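Tube-forming protein in Mycobacterial Envelpe, TiME (Mycolicibacterium smegmatis, PDB 7CU9) probably forms a tube across the mycobacterial outer envelope that serves as a channel for protein secretion, this being its soluble domain. Local coordinates at residues 63-68 against 86-91; 126-131 against 140-145. All blocks are in the same frame, centred on the assembly; numbering follows the deposited sequence.

Contact 1: 63-68 against 86-91; sequences LASFGG and VGVFAT
Leu63 lays its CD1 methyl over one face of the Phe89 ring, 3.9 Å from the ring centroid and 19° off the ring normal, a CH-pi contact. Two torsions bring it there: Leu63 holds CG anti to its own nitrogen (chi1 -177°), while Phe89 holds CG anti to its carbonyl carbon (chi1 -65°). Between the two residues and the rest of the ladder lies a classic beta bulge, in which Ala64 and Ser65 together face Val88. Both amides converge on one acceptor, Ala64 N lying 2.7 Å and Ser65 N 3.1 Å from Val88 O, each in the carbonyl plane. Val88 N bonds back to Ser65 O within the bulge; beyond it Gly67 and Val86 form a regular hydrogen-bonded pair, exchanging N-H and carbonyl in both directions. Phe66 CD1 comes 3.4 Å from Val86 O, which meets the ring obliquely, beside Gly87. On the other face, Ser65 OG lies 3.3 Å from Val88 CB, but its hydrogen bond goes to Pro5 O. Helix 8-11 packs through Val8 on the sheet face carrying Val86 and Val88, whereas helix 92-103 covers the face carrying Phe89, which touches Ala94, Ala95 and Ala98. Strand 161-169 continues the sheet beyond strand 77-89.

Contact 2: 126-131 against 140-145; sequences WTFTGG and WVKQEA
Strands 126-129 and 140-144 run antiparallel, their axes 4.4 Å apart at closest approach and 157° between directions. Two hydrogen-bonded pairs, Thr127 with Gln143 and Thr129 with Val141, supply four backbone bonds with nearly straight N-H...O angles, up to 173°; Trp126-Glu144 and Phe128-Lys142 are non-hydrogen-bonded pairs. One water donates to Thr127 O and also hydrogen-bonds Thr129 OG1; a second donates to Gln143 O, while Thr127 OG1 hydrogen-bonds Thr113 OG1.

The Trp126 indole is sandwiched between two side chains of the facing strand. Over one face runs the extended Lys142 chain: Lys142 CE sits 3.8 Å from the centroid of the six-membered ring of Trp126, and NZ, 4.0 Å from that of its five-membered ring, makes a cation-pi contact. Against the opposite face Glu144 CB lies 3.8 Å from the six-membered centroid of Trp126. Lys142 reaches this course with CG between its own nitrogen and carbonyl carbon (chi1 62°), while its CB rests over a face of Phe128, 3.7 Å from Phe128 CE2. Lys142 NZ is therefore held both by the ring face and by Ala50 O, and Trp126 NE1 by Glu124 OE1.

In the sheet this hairpin lies between strands 113-118 and 150-158. Trp126 and Lys142 both touch Met116, Phe128 packs on Cys46 and Cys109, which form a disulfide, and Trp140 stacks on Trp49 of helix 47-50.

In the fold
Contacts 1 and 2 belong to different hairpins of one antiparallel sheet in the PknH-like extracellular domain. Contact 1 closes before contact 2 opens along the chain, and strands 161-169 and 150-158 separate the two hairpins in the sheet. Their centres are 27 Å apart, on opposite sides of the chain's centre, and their nearest atoms remain about 12 Å apart, so they do not touch. The bound magnesium ion lies near contact 1's end of the molecule, about 13 Å from the Val88 side chain, and is not part of either contact. Neither contact touches the other protein chain of the assembly.

Contact 1: 63-68 against 86-91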
# COMPACT_ATOMS: atom_id res chain seq x y z
N LEU B 63 -9.35 3.36 -33.42
CA LEU B 63 -9.50 2.53 -32.19
C LEU B 63 -10.12 1.19 -32.59
O LEU B 63 -11.29 1.17 -33.04
CB LEU B 63 -10.34 3.25 -31.14
CG LEU B 63 -10.47 2.49 -29.81
CD1 LEU B 63 -9.13 2.38 -29.10
CD2 LEU B 63 -11.51 3.15 -28.92
N ALA B 64 -9.37 0.10 -32.46
CA ALA B 64 -9.81 -1.26 -32.83
C ALA B 64 -10.55 -1.92 -31.67
O ALA B 64 -11.60 -2.53 -31.90
CB ALA B 64 -8.63 -2.08 -33.28
N SER B 65 -10.03 -1.79 -30.45
CA SER B 65 -10.65 -2.43 -29.26
C SER B 65 -10.28 -1.64 -28.02
O SER B 65 -9.30 -0.87 -28.03
CB SER B 65 -10.24 -3.87 -29.14
OG SER B 65 -8.84 -3.98 -28.95
N PHE B 66 -11.09 -1.81 -26.99
CA PHE B 66 -10.96 -1.05 -25.73
C PHE B 66 -11.59 -1.83 -24.59
O PHE B 66 -12.67 -2.39 -24.76
CB PHE B 66 -11.59 0.33 -25.87
CG PHE B 66 -11.44 1.17 -24.63
CD1 PHE B 66 -10.32 1.97 -24.45
CD2 PHE B 66 -12.39 1.11 -23.62
CE1 PHE B 66 -10.18 2.71 -23.28
CE2 PHE B 66 -12.24 1.85 -22.46
CZ PHE B 66 -11.14 2.65 -22.30
N GLY B 67 -10.91 -1.84 -23.46
CA GLY B 67 -11.44 -2.43 -22.23
C GLY B 67 -10.82 -1.78 -21.02
O GLY B 67 -9.68 -1.27 -21.12
N GLY B 68 -11.52 -1.82 -19.90
CA GLY B 68 -10.98 -1.30 -18.64
C GLY B 68 -11.71 -1.89 -17.47
O GLY B 68 -12.66 -2.68 -17.66
N VAL B 86 -7.22 0.06 -21.49
CA VAL B 86 -6.34 -0.45 -22.58
C VAL B 86 -7.06 -0.21 -23.90
O VAL B 86 -8.19 -0.69 -24.06
CB VAL B 86 -5.99 -1.94 -22.39
CG1 VAL B 86 -5.08 -2.43 -23.50
CG2 VAL B 86 -5.37 -2.20 -21.03
N GLY B 87 -6.39 0.50 -24.80
CA GLY B 87 -6.87 0.73 -26.17
C GLY B 87 -5.91 0.14 -27.18
O GLY B 87 -4.71 0.45 -27.11
N VAL B 88 -6.41 -0.67 -28.10
CA VAL B 88 -5.61 -1.19 -29.24
C VAL B 88 -6.04 -0.41 -30.48
O VAL B 88 -7.25 -0.38 -30.78
CB VAL B 88 -5.79 -2.70 -29.44
CG1 VAL B 88 -4.98 -3.20 -30.64
CG2 VAL B 88 -5.43 -3.48 -28.19
N PHE B 89 -5.08 0.19 -31.16
CA PHE B 89 -5.31 0.99 -32.38
C PHE B 89 -4.86 0.20 -33.61
O PHE B 89 -4.02 -0.69 -33.50
CB PHE B 89 -4.59 2.33 -32.27
CG PHE B 89 -5.15 3.19 -31.16
CD1 PHE B 89 -4.75 3.00 -29.85
CD2 PHE B 89 -6.11 4.15 -31.43
CE1 PHE B 89 -5.27 3.78 -28.83
CE2 PHE B 89 -6.64 4.93 -30.41
CZ PHE B 89 -6.22 4.74 -29.11
N ALA B 90 -5.42 0.53 -34.77
CA ALA B 90 -5.09 -0.16 -36.04
C ALA B 90 -3.63 0.08 -36.42
O ALA B 90 -3.04 -0.77 -37.12
CB ALA B 90 -6.02 0.32 -37.13
N THR B 91 -3.04 1.20 -35.98
CA THR B 91 -1.65 1.58 -36.36
C THR B 91 -0.90 2.10 -35.14
O THR B 91 -1.53 2.61 -34.21
CB THR B 91 -1.64 2.65 -37.46
OG1 THR B 91 -2.17 3.87 -36.92
CG2 THR B 91 -2.45 2.25 -38.67

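Contact 2: 126-131 against 140-145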
# COMPACT_ATOMS: atom_id res chain seq x y z
N TRP B 126 -8.82 18.63 -6.31
CA TRP B 126 -7.58 17.85 -6.55
C TRP B 126 -6.43 18.79 -6.92
O TRP B 126 -6.66 19.73 -7.70
CB TRP B 126 -7.80 16.80 -7.64
CG TRP B 126 -8.73 15.70 -7.23
CD1 TRP B 126 -10.08 15.67 -7.39
CD2 TRP B 126 -8.37 14.47 -6.58
NE1 TRP B 126 -10.59 14.50 -6.90
CE2 TRP B 126 -9.57 13.74 -6.40
CE3 TRP B 126 -7.17 13.89 -6.15
CZ2 TRP B 126 -9.59 12.48 -5.80
CZ3 TRP B 126 -7.19 12.65 -5.56
CH2 TRP B 126 -8.39 11.96 -5.39
N THR B 127 -5.25 18.50 -6.39
CA THR B 127 -3.97 19.18 -6.71
C THR B 127 -3.13 18.26 -7.58
O THR B 127 -2.84 17.12 -7.15
CB THR B 127 -3.23 19.58 -5.43
OG1 THR B 127 -4.10 20.45 -4.71
CG2 THR B 127 -1.90 20.25 -5.72
N PHE B 128 -2.74 18.74 -8.76
CA PHE B 128 -2.02 17.95 -9.78
C PHE B 128 -0.52 18.27 -9.74
O PHE B 128 -0.15 19.45 -9.67
CB PHE B 128 -2.61 18.24 -11.16
CG PHE B 128 -4.01 17.72 -11.31
CD1 PHE B 128 -5.10 18.48 -10.92
CD2 PHE B 128 -4.24 16.45 -11.81
CE1 PHE B 128 -6.39 17.98 -11.04
CE2 PHE B 128 -5.53 15.96 -11.93
CZ PHE B 128 -6.60 16.72 -11.55
N THR B 129 0.30 17.23 -9.83
CA THR B 129 1.77 17.34 -9.97
C THR B 129 2.24 16.32 -11.00
O THR B 129 1.60 15.26 -11.15
CB THR B 129 2.46 17.16 -8.61
OG1 THR B 129 2.15 15.86 -8.11
CG2 THR B 129 2.04 18.21 -7.60
N GLY B 130 3.34 16.62 -11.69
CA GLY B 130 3.95 15.68 -12.64
C GLY B 130 5.01 16.36 -13.47
O GLY B 130 4.82 17.54 -13.83
N GLY B 131 6.10 15.63 -13.75
CA GLY B 131 7.19 16.10 -14.62
C GLY B 131 6.74 16.09 -16.08
O GLY B 131 5.64 15.63 -16.39
N TRP B 140 1.81 11.08 -13.59
CA TRP B 140 1.38 12.26 -12.81
C TRP B 140 0.66 11.78 -11.56
O TRP B 140 0.31 10.59 -11.47
CB TRP B 140 0.51 13.19 -13.64
CG TRP B 140 -0.82 12.62 -14.03
CD1 TRP B 140 -1.97 12.65 -13.32
CD2 TRP B 140 -1.12 11.94 -15.26
NE1 TRP B 140 -2.98 12.04 -14.01
CE2 TRP B 140 -2.49 11.58 -15.20
CE3 TRP B 140 -0.38 11.60 -16.40
CZ2 TRP B 140 -3.13 10.92 -16.25
CZ3 TRP B 140 -1.02 10.94 -17.43
CH2 TRP B 140 -2.37 10.60 -17.35
N VAL B 141 0.48 12.71 -10.63
CA VAL B 141 -0.19 12.45 -9.33
C VAL B 141 -1.27 13.51 -9.13
O VAL B 141 -1.05 14.66 -9.53
CB VAL B 141 0.84 12.47 -8.18
CG1 VAL B 141 0.17 12.19 -6.84
CG2 VAL B 141 1.97 11.49 -8.44
N LYS B 142 -2.40 13.12 -8.56
CA LYS B 142 -3.39 14.09 -8.03
C LYS B 142 -3.61 13.77 -6.55
O LYS B 142 -3.64 12.59 -6.18
CB LYS B 142 -4.66 14.12 -8.88
CG LYS B 142 -5.46 12.82 -8.95
CD LYS B 142 -6.82 13.00 -9.61
CE LYS B 142 -7.71 11.79 -9.42
NZ LYS B 142 -9.10 12.06 -9.84
N GLN B 143 -3.69 14.82 -5.75
CA GLN B 143 -3.89 14.72 -4.28
C GLN B 143 -5.21 15.40 -3.94
O GLN B 143 -5.42 16.54 -4.40
CB GLN B 143 -2.74 15.36 -3.53
CG GLN B 143 -2.93 15.29 -2.02
CD GLN B 143 -1.64 15.46 -1.26
OE1 GLN B 143 -0.58 15.75 -1.82
NE2 GLN B 143 -1.72 15.27 0.05
N GLU B 144 -6.06 14.74 -3.16
CA GLU B 144 -7.37 15.32 -2.76
C GLU B 144 -7.11 16.34 -1.65
O GLU B 144 -6.43 15.99 -0.66
CB GLU B 144 -8.35 14.23 -2.35
CG GLU B 144 -9.75 14.77 -2.13
CD GLU B 144 -10.84 13.72 -2.00
OE1 GLU B 144 -10.51 12.55 -1.73
OE2 GLU B 144 -12.02 14.08 -2.17
N ALA B 145 -7.60 17.56 -1.83
CA ALA B 145 -7.37 18.71 -0.93
C ALA B 145 -7.76 18.32 0.50
O ALA B 145 -8.84 17.73 0.68
CB ALA B 145 -8.14 19.91 -1.41
O HOH W 1 -0.30 15.97 -6.62
O HOH W 2 -5.20 19.02 -3.04